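Aminoacyl-tRNA synthetase-interacting multifunctional protein p43 (Plasmodium vivax, PDB 6IPA) probably binds tRNA through its C-terminal EMAP II-like domain and associates with aminoacyl-tRNA synthetases in the malaria parasite. Local coordinates at residues Asn47-Tyr52 with Ile70-Glu75; Asp134-Gly139 with Leu188-Glu193; Glu55-Pro60 with Arg110-His115. All blocks are in the same frame, centred on the assembly; numbering follows the deposited sequence.

Contact 1: residues Asn47-Tyr52 with Ile70-Glu75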
loop_
_atom_site.group_PDB
_atom_site.type_symbol
_atom_site.label_atom_id
_atom_site.label_comp_id
_atom_site.label_asym_id
_atom_site.label_seq_id
_atom_site.Cartn_x
_atom_site.Cartn_y
_atom_site.Cartn_z
ATOM N N ASN A 47 5.088 8.270 1.370
ATOM C CA ASN A 47 6.106 7.233 1.729
ATOM C C ASN A 47 5.557 5.886 1.576
ATOM O O ASN A 47 5.004 5.392 2.517
ATOM C CB ASN A 47 6.460 7.334 3.198
ATOM C CG ASN A 47 7.636 6.516 3.557
ATOM O OD1 ASN A 47 8.508 6.243 2.733
ATOM N ND2 ASN A 47 7.711 6.154 4.814
ATOM N N ILE A 48 5.704 5.290 0.393
ATOM C CA ILE A 48 5.227 3.961 0.062
ATOM C C ILE A 48 6.357 2.939 0.214
ATOM O O ILE A 48 7.353 2.998 -0.491
ATOM C CB ILE A 48 4.709 3.938 -1.393
ATOM C CG1 ILE A 48 3.407 4.745 -1.506
ATOM C CG2 ILE A 48 4.428 2.508 -1.837
ATOM C CD1 ILE A 48 3.019 5.098 -2.930
ATOM N N ILE A 49 6.210 1.985 1.114
ATOM C CA ILE A 49 7.308 1.074 1.425
ATOM C C ILE A 49 6.861 -0.401 1.402
ATOM O O ILE A 49 5.692 -0.705 1.606
ATOM C CB ILE A 49 7.920 1.438 2.768
ATOM C CG1 ILE A 49 6.877 1.402 3.844
ATOM C CG2 ILE A 49 8.516 2.855 2.727
ATOM C CD1 ILE A 49 7.445 1.639 5.223
ATOM N N VAL A 50 7.806 -1.299 1.154
ATOM C CA VAL A 50 7.526 -2.703 1.099
ATOM C C VAL A 50 7.551 -3.285 2.489
ATOM O O VAL A 50 8.475 -3.030 3.268
ATOM C CB VAL A 50 8.503 -3.482 0.240
ATOM C CG1 VAL A 50 8.716 -2.784 -1.092
ATOM C CG2 VAL A 50 9.821 -3.610 0.928
ATOM N N GLY A 51 6.504 -4.041 2.785
ATOM C CA GLY A 51 6.473 -4.860 3.981
ATOM C C GLY A 51 6.178 -6.330 3.699
ATOM O O GLY A 51 5.677 -6.700 2.643
ATOM N N TYR A 52 6.514 -7.160 4.663
ATOM C CA TYR A 52 6.216 -8.606 4.656
ATOM C C TYR A 52 5.067 -8.826 5.596
ATOM O O TYR A 52 5.171 -8.485 6.781
ATOM C CB TYR A 52 7.392 -9.368 5.228
ATOM C CG TYR A 52 7.275 -10.864 5.157
ATOM C CD1 TYR A 52 7.025 -11.501 3.950
ATOM C CD2 TYR A 52 7.460 -11.658 6.292
ATOM C CE1 TYR A 52 6.934 -12.883 3.874
ATOM C CE2 TYR A 52 7.405 -13.033 6.220
ATOM C CZ TYR A 52 7.133 -13.641 5.004
ATOM O OH TYR A 52 7.013 -15.000 4.887
ATOM N N ILE A 70 2.449 -6.498 9.743
ATOM C CA ILE A 70 3.283 -6.321 8.584
ATOM C C ILE A 70 4.620 -5.708 8.975
ATOM O O ILE A 70 4.671 -4.695 9.633
ATOM C CB ILE A 70 2.577 -5.486 7.512
ATOM C CG1 ILE A 70 1.101 -5.912 7.336
ATOM C CG2 ILE A 70 3.307 -5.684 6.209
ATOM C CD1 ILE A 70 0.467 -5.360 6.068
ATOM N N ASN A 71 5.694 -6.399 8.651
ATOM C CA ASN A 71 7.055 -5.961 8.957
ATOM C C ASN A 71 7.457 -5.006 7.853
ATOM O O ASN A 71 7.531 -5.414 6.666
ATOM C CB ASN A 71 7.978 -7.171 8.945
ATOM C CG ASN A 71 9.414 -6.796 8.968
ATOM O OD1 ASN A 71 9.784 -5.598 8.977
ATOM N ND2 ASN A 71 10.260 -7.803 8.937
ATOM N N VAL A 72 7.666 -3.741 8.217
ATOM C CA VAL A 72 8.014 -2.725 7.228
ATOM C C VAL A 72 9.405 -2.148 7.558
ATOM O O VAL A 72 9.736 -1.044 7.168
ATOM C CB VAL A 72 6.987 -1.597 7.144
ATOM C CG1 VAL A 72 5.744 -2.014 6.416
ATOM C CG2 VAL A 72 6.613 -1.138 8.514
ATOM N N GLY A 73 10.222 -2.912 8.268
ATOM C CA GLY A 73 11.611 -2.588 8.458
ATOM C C GLY A 73 11.821 -1.925 9.765
ATOM O O GLY A 73 12.937 -1.596 10.078
ATOM N N GLU A 74 10.754 -1.749 10.542
ATOM C CA GLU A 74 10.835 -1.067 11.831
ATOM C C GLU A 74 11.159 -2.032 12.936
ATOM O O GLU A 74 11.342 -3.210 12.703
ATOM C CB GLU A 74 9.547 -0.280 12.115
ATOM C CG GLU A 74 9.253 0.790 11.057
ATOM C CD GLU A 74 7.961 1.565 11.321
ATOM O OE1 GLU A 74 7.110 1.069 12.115
ATOM O OE2 GLU A 74 7.791 2.673 10.719
ATOM N N GLU A 75 11.340 -1.507 14.141
ATOM C CA GLU A 75 11.743 -2.336 15.281
ATOM C C GLU A 75 10.662 -3.353 15.595
ATOM O O GLU A 75 10.968 -4.468 15.953
ATOM C CB GLU A 75 12.047 -1.482 16.544
ATOM C CG GLU A 75 10.821 -1.030 17.363
ATOM C CD GLU A 75 11.178 -0.398 18.708
ATOM O OE1 GLU A 75 12.087 -0.924 19.404
ATOM O OE2 GLU A 75 10.521 0.604 19.083
#

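Contact 2: residues Asp134-Gly139 with Leu188-Glu193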
loop_
_atom_site.group_PDB
_atom_site.type_symbol
_atom_site.label_atom_id
_atom_site.label_comp_id
_atom_site.label_asym_id
_atom_site.label_seq_id
_atom_site.Cartn_x
_atom_site.Cartn_y
_atom_site.Cartn_z
ATOM N N ASP A 134 10.392 -10.310 -6.377
ATOM C CA ASP A 134 10.954 -10.920 -5.184
ATOM C C ASP A 134 12.335 -10.335 -5.011
ATOM O O ASP A 134 12.867 -9.783 -5.964
ATOM C CB ASP A 134 10.969 -12.450 -5.313
ATOM C CG ASP A 134 9.561 -13.052 -5.371
ATOM O OD1 ASP A 134 8.761 -12.782 -4.446
ATOM O OD2 ASP A 134 9.284 -13.808 -6.338
ATOM N N GLY A 135 12.875 -10.403 -3.795
ATOM C CA GLY A 135 14.243 -9.908 -3.488
ATOM C C GLY A 135 14.301 -8.539 -2.828
ATOM O O GLY A 135 15.340 -8.083 -2.385
ATOM N N VAL A 136 13.159 -7.886 -2.765
ATOM C CA VAL A 136 13.027 -6.599 -2.135
ATOM C C VAL A 136 13.217 -6.709 -0.620
ATOM O O VAL A 136 13.114 -7.769 -0.069
ATOM C CB VAL A 136 11.657 -6.045 -2.479
ATOM C CG1 VAL A 136 11.603 -5.763 -3.992
ATOM C CG2 VAL A 136 10.550 -7.032 -2.052
ATOM N N ASN A 137 13.560 -5.616 0.038
ATOM C CA ASN A 137 13.790 -5.612 1.461
ATOM C C ASN A 137 12.664 -4.883 2.117
ATOM O O ASN A 137 12.141 -3.949 1.564
ATOM C CB ASN A 137 15.066 -4.858 1.805
ATOM C CG ASN A 137 16.285 -5.526 1.254
ATOM O OD1 ASN A 137 17.155 -4.882 0.640
ATOM N ND2 ASN A 137 16.380 -6.825 1.487
ATOM N N VAL A 138 12.317 -5.318 3.312
ATOM C CA VAL A 138 11.345 -4.656 4.109
ATOM C C VAL A 138 11.936 -3.299 4.322
ATOM O O VAL A 138 13.115 -3.191 4.637
ATOM C CB VAL A 138 11.115 -5.352 5.506
ATOM C CG1 VAL A 138 10.274 -6.623 5.347
ATOM C CG2 VAL A 138 12.416 -5.668 6.250
ATOM N N GLY A 139 11.139 -2.267 4.140
ATOM C CA GLY A 139 11.586 -0.938 4.457
ATOM C C GLY A 139 11.990 -0.156 3.223
ATOM O O GLY A 139 12.035 1.014 3.310
ATOM N N LEU A 188 8.888 1.909 -9.028
ATOM C CA LEU A 188 10.124 1.115 -9.066
ATOM C C LEU A 188 10.584 0.593 -7.692
ATOM O O LEU A 188 10.462 1.257 -6.699
ATOM C CB LEU A 188 11.233 1.964 -9.675
ATOM C CG LEU A 188 11.522 1.887 -11.162
ATOM C CD1 LEU A 188 10.282 2.016 -12.040
ATOM C CD2 LEU A 188 12.571 2.926 -11.507
ATOM N N SER A 189 11.143 -0.607 -7.661
ATOM C CA SER A 189 11.682 -1.199 -6.440
ATOM C C SER A 189 13.126 -1.430 -6.738
ATOM O O SER A 189 13.574 -1.163 -7.861
ATOM C CB SER A 189 11.054 -2.573 -6.170
ATOM O OG SER A 189 11.697 -3.560 -6.985
ATOM N N SER A 190 13.837 -1.992 -5.765
ATOM C CA SER A 190 15.248 -2.334 -5.940
ATOM C C SER A 190 15.433 -3.450 -6.922
ATOM O O SER A 190 16.554 -3.714 -7.339
ATOM C CB SER A 190 15.920 -2.715 -4.600
ATOM O OG SER A 190 15.275 -3.768 -3.885
ATOM N N LYS A 191 14.348 -4.141 -7.280
ATOM C CA LYS A 191 14.451 -5.262 -8.208
ATOM C C LYS A 191 13.498 -5.132 -9.370
ATOM O O LYS A 191 13.195 -6.119 -10.014
ATOM C CB LYS A 191 14.179 -6.561 -7.476
ATOM C CG LYS A 191 15.081 -6.787 -6.285
ATOM C CD LYS A 191 16.252 -7.659 -6.656
ATOM C CE LYS A 191 17.346 -7.570 -5.603
ATOM N NZ LYS A 191 18.154 -8.826 -5.574
ATOM N N GLY A 192 13.013 -3.928 -9.637
ATOM C CA GLY A 192 12.216 -3.669 -10.814
ATOM C C GLY A 192 10.806 -3.187 -10.522
ATOM O O GLY A 192 10.385 -3.064 -9.371
ATOM N N GLU A 193 10.074 -2.970 -11.608
ATOM C CA GLU A 193 8.763 -2.377 -11.580
ATOM C C GLU A 193 7.718 -3.172 -10.758
ATOM O O GLU A 193 7.759 -4.396 -10.646
ATOM C CB GLU A 193 8.253 -2.151 -13.008
ATOM C CG GLU A 193 7.680 -3.420 -13.657
ATOM C CD GLU A 193 7.570 -3.372 -15.171
ATOM O OE1 GLU A 193 7.258 -2.335 -15.745
ATOM O OE2 GLU A 193 7.771 -4.411 -15.811
#

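Contact 3: residues Glu55-Pro60 with Arg110-His115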
loop_
_atom_site.group_PDB
_atom_site.type_symbol
_atom_site.label_atom_id
_atom_site.label_comp_id
_atom_site.label_asym_id
_atom_site.label_seq_id
_atom_site.Cartn_x
_atom_site.Cartn_y
_atom_site.Cartn_z
ATOM N N GLU A 55 1.231 -11.974 9.603
ATOM C CA GLU A 55 0.002 -12.612 10.126
ATOM C C GLU A 55 -1.266 -12.003 9.542
ATOM O O GLU A 55 -1.369 -10.779 9.429
ATOM C CB GLU A 55 -0.127 -12.470 11.640
ATOM C CG GLU A 55 0.599 -13.509 12.468
ATOM C CD GLU A 55 0.339 -13.359 13.969
ATOM O OE1 GLU A 55 -0.840 -13.479 14.431
ATOM O OE2 GLU A 55 1.325 -13.098 14.693
ATOM N N VAL A 56 -2.230 -12.869 9.202
ATOM C CA VAL A 56 -3.591 -12.475 8.898
ATOM C C VAL A 56 -4.503 -12.981 9.998
ATOM O O VAL A 56 -4.473 -14.154 10.339
ATOM C CB VAL A 56 -4.069 -13.090 7.587
ATOM C CG1 VAL A 56 -5.387 -12.469 7.153
ATOM C CG2 VAL A 56 -3.018 -12.889 6.534
ATOM N N GLU A 57 -5.326 -12.093 10.530
ATOM C CA GLU A 57 -6.308 -12.405 11.559
ATOM C C GLU A 57 -7.587 -11.695 11.126
ATOM O O GLU A 57 -7.502 -10.757 10.335
ATOM C CB GLU A 57 -5.787 -11.942 12.928
ATOM C CG GLU A 57 -6.858 -11.591 13.942
ATOM C CD GLU A 57 -6.443 -11.832 15.382
ATOM O OE1 GLU A 57 -5.224 -12.051 15.626
ATOM O OE2 GLU A 57 -7.366 -11.832 16.258
ATOM N N ILE A 58 -8.761 -12.182 11.554
ATOM C CA ILE A 58 -10.059 -11.531 11.249
ATOM C C ILE A 58 -10.354 -10.605 12.406
ATOM O O ILE A 58 -9.819 -10.780 13.494
ATOM C CB ILE A 58 -11.209 -12.549 10.971
ATOM C CG1 ILE A 58 -11.062 -13.120 9.565
ATOM C CG2 ILE A 58 -12.610 -11.925 11.049
ATOM C CD1 ILE A 58 -11.744 -14.457 9.356
ATOM N N HIS A 59 -11.165 -9.586 12.147
ATOM C CA HIS A 59 -11.424 -8.518 13.107
ATOM C C HIS A 59 -12.685 -8.936 13.872
ATOM O O HIS A 59 -13.703 -9.229 13.234
ATOM C CB HIS A 59 -11.598 -7.193 12.326
ATOM C CG HIS A 59 -11.532 -5.944 13.162
ATOM N ND1 HIS A 59 -12.203 -5.802 14.356
ATOM C CD2 HIS A 59 -10.919 -4.752 12.936
ATOM C CE1 HIS A 59 -11.982 -4.594 14.845
ATOM N NE2 HIS A 59 -11.206 -3.934 14.003
ATOM N N PRO A 60 -12.619 -9.003 15.231
ATOM C CA PRO A 60 -13.800 -9.427 15.977
ATOM C C PRO A 60 -15.034 -8.612 15.648
ATOM O O PRO A 60 -16.050 -9.194 15.276
ATOM C CB PRO A 60 -13.395 -9.229 17.446
ATOM C CG PRO A 60 -11.917 -9.398 17.441
ATOM C CD PRO A 60 -11.444 -8.863 16.116
ATOM N N ARG A 110 -12.654 0.183 15.538
ATOM C CA ARG A 110 -13.376 -0.853 16.259
ATOM C C ARG A 110 -12.562 -1.623 17.238
ATOM O O ARG A 110 -12.552 -2.794 17.221
ATOM C CB ARG A 110 -14.174 -1.743 15.327
ATOM C CG ARG A 110 -15.408 -1.069 14.762
ATOM C CD ARG A 110 -16.236 -2.113 14.038
ATOM N NE ARG A 110 -17.508 -1.749 13.398
ATOM C CZ ARG A 110 -17.670 -1.515 12.098
ATOM N NH1 ARG A 110 -16.653 -1.489 11.274
ATOM N NH2 ARG A 110 -18.855 -1.257 11.627
ATOM N N GLY A 111 -11.799 -0.936 18.029
ATOM C CA GLY A 111 -10.984 -1.521 19.036
ATOM C C GLY A 111 -9.646 -1.852 18.483
ATOM O O GLY A 111 -8.691 -1.893 19.197
ATOM N N ARG A 112 -9.537 -1.894 17.171
ATOM C CA ARG A 112 -8.260 -2.243 16.556
ATOM C C ARG A 112 -7.411 -1.151 15.905
ATOM O O ARG A 112 -7.858 -0.462 15.031
ATOM C CB ARG A 112 -8.457 -3.348 15.552
ATOM C CG ARG A 112 -8.924 -4.625 16.175
ATOM C CD ARG A 112 -7.984 -5.159 17.230
ATOM N NE ARG A 112 -8.565 -6.335 17.835
ATOM C CZ ARG A 112 -8.233 -7.580 17.545
ATOM N NH1 ARG A 112 -7.285 -7.835 16.668
ATOM N NH2 ARG A 112 -8.838 -8.572 18.151
ATOM N N LYS A 113 -6.152 -1.065 16.326
ATOM C CA LYS A 113 -5.223 -0.066 15.776
ATOM C C LYS A 113 -4.846 -0.441 14.359
ATOM O O LYS A 113 -4.738 -1.624 14.044
ATOM C CB LYS A 113 -3.943 0.051 16.624
ATOM C CG LYS A 113 -4.138 0.474 18.086
ATOM C CD LYS A 113 -4.711 1.881 18.231
ATOM C CE LYS A 113 -4.762 2.338 19.681
ATOM N NZ LYS A 113 -5.984 1.835 20.365
ATOM N N SER A 114 -4.661 0.582 13.528
ATOM C CA SER A 114 -4.280 0.453 12.122
ATOM C C SER A 114 -3.338 1.618 11.665
ATOM O O SER A 114 -3.762 2.756 11.563
ATOM C CB SER A 114 -5.538 0.467 11.277
ATOM O OG SER A 114 -5.197 0.287 9.927
ATOM N N HIS A 115 -2.085 1.326 11.382
ATOM C CA HIS A 115 -1.076 2.341 11.088
ATOM C C HIS A 115 -0.458 2.136 9.713
ATOM O O HIS A 115 0.519 1.425 9.587
ATOM C CB HIS A 115 0.019 2.283 12.156
ATOM C CG HIS A 115 1.054 3.341 12.007
ATOM N ND1 HIS A 115 2.311 3.244 12.578
ATOM C CD2 HIS A 115 1.033 4.518 11.336
ATOM C CE1 HIS A 115 3.007 4.322 12.279
ATOM N NE2 HIS A 115 2.261 5.098 11.514
#

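Contact 1: residues Asn47-Tyr52 with Ile70-Glu75
Y52 and N71 face each other as an antiparallel hydrogen-bonded pair, their CA atoms 5.1 Å apart, where strand 48-58 meets the end of strand 66-71. Both rungs are present: Y52 N donates to N71 O at 2.8 Å, and N71 N returns the bond to Y52 O, with N-H...O angles of 155° and 160°. Y52 O also receives a CA-H...O contact from I70 CA at 3.4 Å. The CB atoms of Y52 and N71 sit side by side on one face of the sheet, after which the phenol leads away from N71 toward the rings of H95 and Y97.

Beyond this pair the backbones stay close, G51 CA lying 4.2 Å from V72 CA, although no hydrogen bond joins these two residues. N71 puts its CG trans to the backbone N (chi1 168°), and its OD1 accepts from G73 N at 2.8 Å, almost straight off the end of the amide C=O. This Asx turn leads the chain away after V72. G51, which has no side chain, lets V72 CG1 come to 3.8 Å from its CA, while I70 CG2 lies against the Y52 carbonyl, 3.4 Å from Y52 O, and reaches back to G51 C. Further back, I49 extends CD1 to V72 CB at 3.8 Å, the two side chains crossing at about a right angle. V72 and I70 also reach strand 97-101, touching V100 and V98, so the aliphatic cluster spans three neighbouring strands. The contact is buried apart from the partly exposed Y52 and N71.

An antiparallel hairpin formed by strands 48-58 and 66-71, continued by 97-101 beside the first and 78-82 beside the second, is consistent with the OB-fold barrel of the EMAP II-like tRNA-binding domain.

Contact 2: residues Asp134-Gly139 with Leu188-Glu193
A type I beta turn from S189 to G192, reinforced by an ST turn at S189, links the weakly paired strands 185-189 and 192-193 and packs against the loop 134-139 that follows strand 126-129. It brings a C-terminal hairpin of the EMAP II-like domain against this loop of the putative tRNA-binding domain. No hydrogen bond crosses between the two segments; the touching is by van der Waals contact, mostly side chain on side chain at V136 and side chain on backbone at K191.

V136, the buried member, directs CG1 at S189, 3.7 Å from OG and 3.9 Å from CB. The S189 hydroxyl is held within its own turn: OG accepts from K191 N at 2.7 Å with an angle of 155°, and donates to G192 O in the carbonyl plane, on a lone pair. G192 O receives S189 N as well, so one carbonyl takes both the amide and the hydroxyl of the same serine. With chi1 at 80°, S189 OG stands between its backbone N and carbonyl carbon, where it can serve the turn and still present itself to the valine methyl.

S190 OG approaches V136 CA at 4.0 Å, but its polar partner is E140 OE1. That carboxylate oxygen also accepts from N137 N, so E140 ties the loop to the turn through two hydrogen bonds. P133, E140 and I142 add further packing around S189.

K191 lies along the exposed side of the contact, its methylene chain running over the D134-G135 backbone. A bend at chi2 (-96°) turns the chain to follow the loop: CG lies 3.7 Å from D134 O, and farther out CE comes 3.8 Å from G135 O.

Contact 3: residues Glu55-Pro60 with Arg110-His115
Over one face of the H59 imidazole lies R112 CG, 3.5 Å from the ring centroid and 28° off the normal, a CH-pi contact displaced toward the rim; at the ring edge, near its plane, is R110 O. The R112 guanidinium has P60 CD over one face and E57 OE2 near its plane at the edge. These groups join the end of strand 48-58 to the turn of the 107-114 beta hairpin, within the putative tRNA-binding domain of the OB clan.

H59 sets its ring trans to the backbone N, reaching across to the hairpin. There NE2 is hydrogen-bonded to L109 O and ND1 weakly to D61 N, which together help to hold the ring's orientation while R112 CG passes over it and CB sits off the rim beside NE2. The side chains of H59 and R112 run alongside each other head to tail, their flat ends only 26° apart in orientation although a methylene, not the guanidinium, covers the imidazole.

A bend at chi2 then carries the tip of R112 back over P60, whose ring crosses the arginine at about a right angle. E57, extended beyond CG, approaches from the strand with its carboxylate turned 78° from the guanidinium plane. E57 OE2 stays 4.0 Å from R112 NH1, too far for a salt bridge, though the charges may still attract weakly. R112 also touches C67 of the adjacent strand.

R110 contributes mainly from its base, CB lying 3.6 Å from H59 CE1, while the rest of its extended chain leads away from the histidine. At the outer end of R112, NH2 lies 3.3 Å from both CG and CD of P60.

Contact 1 is the buried one of the three; contacts 2 and 3 lie at the surface. Contacts 1 and 3 share strand 48-58, with centres about 17 Å apart: paired backbone and aliphatic packing serve its first half, imidazole, guanidinium and proline its far end. Contact 2 touches contact 1 directly, since V50 O and G139 N form a probable hydrogen bond and N71 O meets V138 CG1, so the loop 134-139 connects the sheet of strands 48-58 and 66-71 to the C-terminal hairpin. Contacts 2 and 3 stay about 11 Å apart at their nearest atoms. Backbone hydrogen bonds cross contact 1; none of any kind crosses the two surface contacts.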